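Cobalamin biosynthesis protein CobN (Mycobacterium tuberculosis, PDB 7C6O) is the large, catalytic subunit of cobaltochelatase, the enzyme that inserts cobalt into the corrin ring during cobalamin biosynthesis. Local coordinates at residues P305-V308 against A309-A313; A313-F317 against D318-I322; S844-P847 against K848-P851. All blocks are in the same frame, centred on the assembly; numbering follows the deposited sequence.

Interaction 1 (P305-V308 against A309-A313); sequences PLDV and ASQVA
The carboxylate of Asp-307 and the amide of Gln-311, one helical turn apart, run side by side in the same direction, with their planes turned 60° from each other. Gln-311 NE2 comes to 3.5 Å from Asp-307 OD1, and water 1 joins the two groups: it donates to OD1 at 2.8 Å and accepts from NE2 at 3.1 Å. The same water donates to Ser-310 OG at 2.7 Å, so three side chains share one solvent molecule. Outside the helix, Thr-290 OG1 bonds Asp-307 OD1 and the carbonyl of Cys-288 takes up Gln-311 NE2, which ties this polar face to strand 283-289 and the loop after it. Ser-310 holds OG between its backbone N and carbonyl carbon (chi1 59°), which places OG to donate a hydrogen bond to Leu-306 O at 2.7 Å. OG comes from above the carbonyl plane, whereas Ser-310 N reaches the same oxygen at 2.9 Å and only 17° from that plane; Leu-306 O is therefore gripped twice. Towards the C-terminus the spacing widens: Val-312 N offers Val-308 O only a weak bond, while Ala-313 N bonds it at 2.8 Å, nearly straight. This i to i+5 bond marks the pi-type turn ending the alpha-helix.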
# COMPACT_ATOMS: atom_id res chain seq x y z
N PRO A 305 16.11 -0.22 3.77
CA PRO A 305 15.10 0.72 4.30
C PRO A 305 15.34 2.16 3.87
O PRO A 305 14.37 2.89 3.63
CB PRO A 305 15.23 0.53 5.82
CG PRO A 305 15.70 -0.88 5.97
CD PRO A 305 16.65 -1.10 4.82
N LEU A 306 16.60 2.59 3.76
CA LEU A 306 16.88 3.94 3.28
C LEU A 306 16.40 4.12 1.84
O LEU A 306 15.80 5.15 1.51
CB LEU A 306 18.37 4.24 3.38
CG LEU A 306 18.90 5.34 2.46
CD1 LEU A 306 18.38 6.71 2.88
CD2 LEU A 306 20.42 5.33 2.40
N ASP A 307 16.65 3.14 0.98
CA ASP A 307 16.26 3.27 -0.42
C ASP A 307 14.75 3.18 -0.59
O ASP A 307 14.20 3.82 -1.49
CB ASP A 307 16.97 2.22 -1.27
CG ASP A 307 18.45 2.54 -1.47
OD1 ASP A 307 18.90 3.60 -0.97
OD2 ASP A 307 19.15 1.74 -2.11
N VAL A 308 14.07 2.40 0.25
CA VAL A 308 12.60 2.35 0.20
C VAL A 308 12.03 3.74 0.42
O VAL A 308 11.16 4.21 -0.33
CB VAL A 308 12.06 1.35 1.24
CG1 VAL A 308 10.54 1.50 1.36
CG2 VAL A 308 12.44 -0.07 0.86
N ALA A 309 12.52 4.44 1.45
CA ALA A 309 11.99 5.76 1.78
C ALA A 309 12.39 6.80 0.74
O ALA A 309 11.55 7.55 0.25
CB ALA A 309 12.48 6.18 3.17
N SER A 310 13.68 6.85 0.38
CA SER A 310 14.20 7.96 -0.40
C SER A 310 14.01 7.80 -1.90
O SER A 310 13.90 8.81 -2.61
CB SER A 310 15.69 8.17 -0.10
OG SER A 310 16.44 7.01 -0.40
N GLN A 311 13.97 6.57 -2.42
CA GLN A 311 13.85 6.37 -3.86
C GLN A 311 12.50 5.83 -4.30
O GLN A 311 12.26 5.72 -5.50
CB GLN A 311 14.95 5.44 -4.37
CG GLN A 311 16.34 6.05 -4.28
CD GLN A 311 17.38 5.21 -4.99
OE1 GLN A 311 17.25 4.92 -6.18
NE2 GLN A 311 18.41 4.80 -4.25
N VAL A 312 11.61 5.49 -3.36
CA VAL A 312 10.30 4.96 -3.74
C VAL A 312 9.20 5.74 -3.03
O VAL A 312 8.41 6.44 -3.68
CB VAL A 312 10.20 3.46 -3.45
CG1 VAL A 312 8.81 2.94 -3.82
CG2 VAL A 312 11.26 2.69 -4.23
N ALA A 313 9.14 5.64 -1.70
CA ALA A 313 7.98 6.14 -0.97
C ALA A 313 7.79 7.64 -1.15
O ALA A 313 6.68 8.11 -1.44
CB ALA A 313 8.11 5.80 0.52
O HOH W 1 18.74 6.32 -1.56

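Interaction 2 (A313-F317 against D318-I322); sequences AVPEF and DGRII
Pro-315 O receives a hydrogen bond from Asp-318 N at 3.1 Å, from well above the carbonyl plane; one residue earlier, Val-314 O accepts a hydrogen bond from Phe-317 N at 2.8 Å, the first of three successive i to i+3 bonds. The same proline lies against Arg-320, whose chain is extended from CG to NE (chi2 176°, chi3 -177°) and passes Pro-315 CB with its CD at 4.0 Å. Glu-316 O gives the third bond, to Gly-319 N at 3.0 Å, again with the donor far out of the carbonyl plane. Gly-319 takes a positive phi (81°), a conformation that residues with a side chain seldom adopt. The Glu-316 side chain crosses Ile-322 at about a right angle, CG to CG1 4.0 Å, and its OE2 forms a salt bridge with Arg-603. The Phe-317 ring has Ala-313 O in plane at its edge, stacks with Tyr-843 and meets Trp-271.

Asp-318 OD2 and Arg-320 NH2 are 3.4 Å apart, but the oxygen stands well out of the guanidinium plane, so the attraction is of charge alone. The directed bonds go to other partners: Asp-318 to Ala-254 N and Trp-271 NE1, Arg-320 to Gln-285 OE1 and the carbonyls of Val-251 and Leu-252. Whereas the charge of Glu-316 is met by Arg-603, the hydrogen bonds of buried Asp-318 and Arg-320 thus come from backbone and neutral groups, and these two probably also steady each other electrostatically.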
# COMPACT_ATOMS: atom_id res chain seq x y z
N ALA A 313 9.14 5.64 -1.70
CA ALA A 313 7.98 6.14 -0.97
C ALA A 313 7.79 7.64 -1.15
O ALA A 313 6.68 8.11 -1.44
CB ALA A 313 8.11 5.80 0.52
N VAL A 314 8.86 8.42 -0.99
CA VAL A 314 8.76 9.87 -1.11
C VAL A 314 8.66 10.27 -2.58
O VAL A 314 7.84 11.14 -2.91
CB VAL A 314 9.92 10.58 -0.40
CG1 VAL A 314 9.84 12.09 -0.59
CG2 VAL A 314 9.90 10.24 1.09
N PRO A 315 9.44 9.69 -3.51
CA PRO A 315 9.22 10.00 -4.93
C PRO A 315 7.79 9.75 -5.41
O PRO A 315 7.37 10.39 -6.38
CB PRO A 315 10.22 9.09 -5.65
CG PRO A 315 11.34 8.98 -4.69
CD PRO A 315 10.69 8.91 -3.33
N GLU A 316 7.04 8.86 -4.76
CA GLU A 316 5.63 8.69 -5.11
C GLU A 316 4.82 9.96 -4.84
O GLU A 316 3.80 10.18 -5.49
CB GLU A 316 5.03 7.51 -4.33
CG GLU A 316 5.47 6.15 -4.83
CD GLU A 316 4.97 5.01 -3.96
OE1 GLU A 316 4.52 5.27 -2.82
OE2 GLU A 316 5.04 3.85 -4.41
N PHE A 317 5.26 10.78 -3.88
CA PHE A 317 4.57 12.04 -3.62
C PHE A 317 4.60 12.95 -4.84
O PHE A 317 3.72 13.80 -5.01
CB PHE A 317 5.19 12.77 -2.43
CG PHE A 317 4.79 12.22 -1.08
CD1 PHE A 317 5.03 10.90 -0.74
CD2 PHE A 317 4.23 13.06 -0.13
CE1 PHE A 317 4.67 10.41 0.50
CE2 PHE A 317 3.87 12.58 1.12
CZ PHE A 317 4.10 11.25 1.44
N ASP A 318 5.62 12.80 -5.70
CA ASP A 318 5.74 13.57 -6.93
C ASP A 318 4.88 13.04 -8.07
O ASP A 318 4.79 13.70 -9.11
CB ASP A 318 7.19 13.60 -7.42
CG ASP A 318 8.07 14.54 -6.62
OD1 ASP A 318 7.66 15.00 -5.54
OD2 ASP A 318 9.19 14.81 -7.11
N GLY A 319 4.28 11.86 -7.92
CA GLY A 319 3.61 11.22 -9.04
C GLY A 319 4.54 10.48 -9.99
O GLY A 319 4.17 10.24 -11.14
N ARG A 320 5.73 10.12 -9.53
CA ARG A 320 6.67 9.39 -10.37
C ARG A 320 6.26 7.93 -10.49
O ARG A 320 5.67 7.35 -9.57
CB ARG A 320 8.09 9.50 -9.81
CG ARG A 320 8.66 10.90 -9.83
CD ARG A 320 10.02 10.95 -9.16
NE ARG A 320 10.55 12.31 -9.11
CZ ARG A 320 11.71 12.64 -8.54
NH1 ARG A 320 12.47 11.71 -7.97
NH2 ARG A 320 12.11 13.90 -8.53
N ILE A 321 6.59 7.34 -11.64
CA ILE A 321 6.39 5.91 -11.86
C ILE A 321 7.59 5.16 -11.31
O ILE A 321 8.74 5.45 -11.66
CB ILE A 321 6.20 5.62 -13.36
CG1 ILE A 321 5.04 6.44 -13.92
CG2 ILE A 321 5.99 4.13 -13.60
CD1 ILE A 321 4.89 6.33 -15.43
N ILE A 322 7.34 4.18 -10.44
CA ILE A 322 8.40 3.40 -9.81
C ILE A 322 8.75 2.24 -10.74
O ILE A 322 7.89 1.42 -11.08
CB ILE A 322 7.96 2.89 -8.43
CG1 ILE A 322 7.49 4.05 -7.55
CG2 ILE A 322 9.09 2.11 -7.77
CD1 ILE A 322 8.54 5.11 -7.32

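Interaction 3 (S844-P847 against K848-P851); sequences SVDP and KAVP. With GOL (glycerol), chain D.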
# COMPACT_ATOMS: atom_id res chain seq x y z
N SER A 844 1.05 7.68 -0.43
CA SER A 844 0.58 7.27 0.88
C SER A 844 1.27 8.12 1.94
O SER A 844 0.89 9.29 2.13
CB SER A 844 0.77 5.77 1.09
OG SER A 844 2.12 5.38 0.86
N VAL A 845 2.26 7.58 2.65
CA VAL A 845 2.80 8.22 3.84
C VAL A 845 4.32 8.16 3.81
O VAL A 845 4.93 7.37 3.09
CB VAL A 845 2.27 7.57 5.13
CG1 VAL A 845 0.76 7.70 5.22
CG2 VAL A 845 2.69 6.10 5.21
N ASP A 846 4.93 9.02 4.61
CA ASP A 846 6.35 8.91 4.93
C ASP A 846 6.51 7.70 5.84
O ASP A 846 6.05 7.74 6.98
CB ASP A 846 6.85 10.18 5.61
CG ASP A 846 8.32 10.11 6.02
OD1 ASP A 846 8.99 9.09 5.74
OD2 ASP A 846 8.81 11.09 6.62
N PRO A 847 7.13 6.61 5.38
CA PRO A 847 7.18 5.38 6.19
C PRO A 847 8.06 5.49 7.42
O PRO A 847 7.99 4.61 8.28
CB PRO A 847 7.72 4.34 5.21
CG PRO A 847 8.57 5.14 4.26
CD PRO A 847 7.86 6.46 4.10
N LYS A 848 8.90 6.53 7.52
CA LYS A 848 9.70 6.78 8.71
C LYS A 848 8.99 7.68 9.71
O LYS A 848 9.58 8.01 10.75
CB LYS A 848 11.05 7.39 8.31
CG LYS A 848 11.92 6.46 7.47
CD LYS A 848 13.07 7.21 6.80
CE LYS A 848 14.07 7.73 7.81
NZ LYS A 848 14.75 6.63 8.55
N ALA A 849 7.76 8.10 9.42
CA ALA A 849 7.01 9.01 10.27
C ALA A 849 5.74 8.37 10.83
O ALA A 849 4.76 9.06 11.10
CB ALA A 849 6.67 10.29 9.51
N VAL A 850 5.75 7.05 10.99
CA VAL A 850 4.61 6.34 11.56
C VAL A 850 5.09 5.55 12.78
O VAL A 850 6.15 4.91 12.73
CB VAL A 850 3.93 5.43 10.52
CG1 VAL A 850 3.31 6.28 9.41
CG2 VAL A 850 4.90 4.43 9.94
N PRO A 851 4.35 5.57 13.90
CA PRO A 851 3.08 6.30 14.06
C PRO A 851 3.25 7.81 14.22
O PRO A 851 4.23 8.27 14.82
CB PRO A 851 2.50 5.69 15.33
CG PRO A 851 3.69 5.29 16.13
CD PRO A 851 4.71 4.82 15.12
C1 GOL D . 2.19 11.99 8.86
O1 GOL D . 2.77 12.80 9.82
C2 GOL D . 3.16 10.83 8.61
O2 GOL D . 3.18 9.95 9.68
C3 GOL D . 2.64 10.17 7.33
O3 GOL D . 3.27 10.79 6.25
O HOH W 2 8.28 4.90 11.02
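This is a local beta-turn contact, Asp-846 to Ala-849, in the loop between helices 807-815 and 853-874. Its closing bond runs from Ala-849 N to Asp-846 O, 3.0 Å long with an N-H...O angle of 158°. A second bond comes from the side chain: Asp-846 CG stands anti to its own N (chi1 178°), which swings OD1 over to Lys-848 N at 3.1 Å. That N-H meets OD1 from above the carboxylate plane. The other oxygen, OD2, is 3.7 Å from Ala-849 CB and pairs with Arg-917, so the carboxylate braces the turn and links it to a neighbouring loop. The residues flanking the turn, Val-845 and Val-850, pack CG2 on CG1 at 4.2 Å, and Val-850 CG2 lies 3.5 Å from Pro-847 O. Glycerol, probably from the crystallisation liquor, lies beside the turn. Asp-846 N donates to glycerol O3 at 2.9 Å; glycerol O2 is placed so close to Ala-849 O that this detail is doubtful, and Ser-263 OG also holds the molecule. With Pro-847 and Lys-848 as its central residues and an aspartate side chain bonded to the N-H two residues on, this is a type I beta turn carrying an Asx turn.

Overall arrangement
Interactions 1 and 2 are consecutive, sharing Ala-313: helix 305-313 ends, a short turn follows, and the chain enters strand 321-331 of the seven-stranded mixed sheet. Their centres lie 10 Å apart, joined by a probable hydrogen bond from Val-314 N to Ala-309 O (3.1 Å). Interaction 3 comes more than 500 residues later, yet its centre is 11 Å from that of interaction 1 and 14 Å from that of interaction 2. Pro-847 CD packs on Ala-313 CB at 3.7 Å, and Phe-317 CZ reaches Ser-844 O at 3.8 Å. Sequence-distant parts of this large subunit thus meet at the helix end and turn, near the centre of the chain.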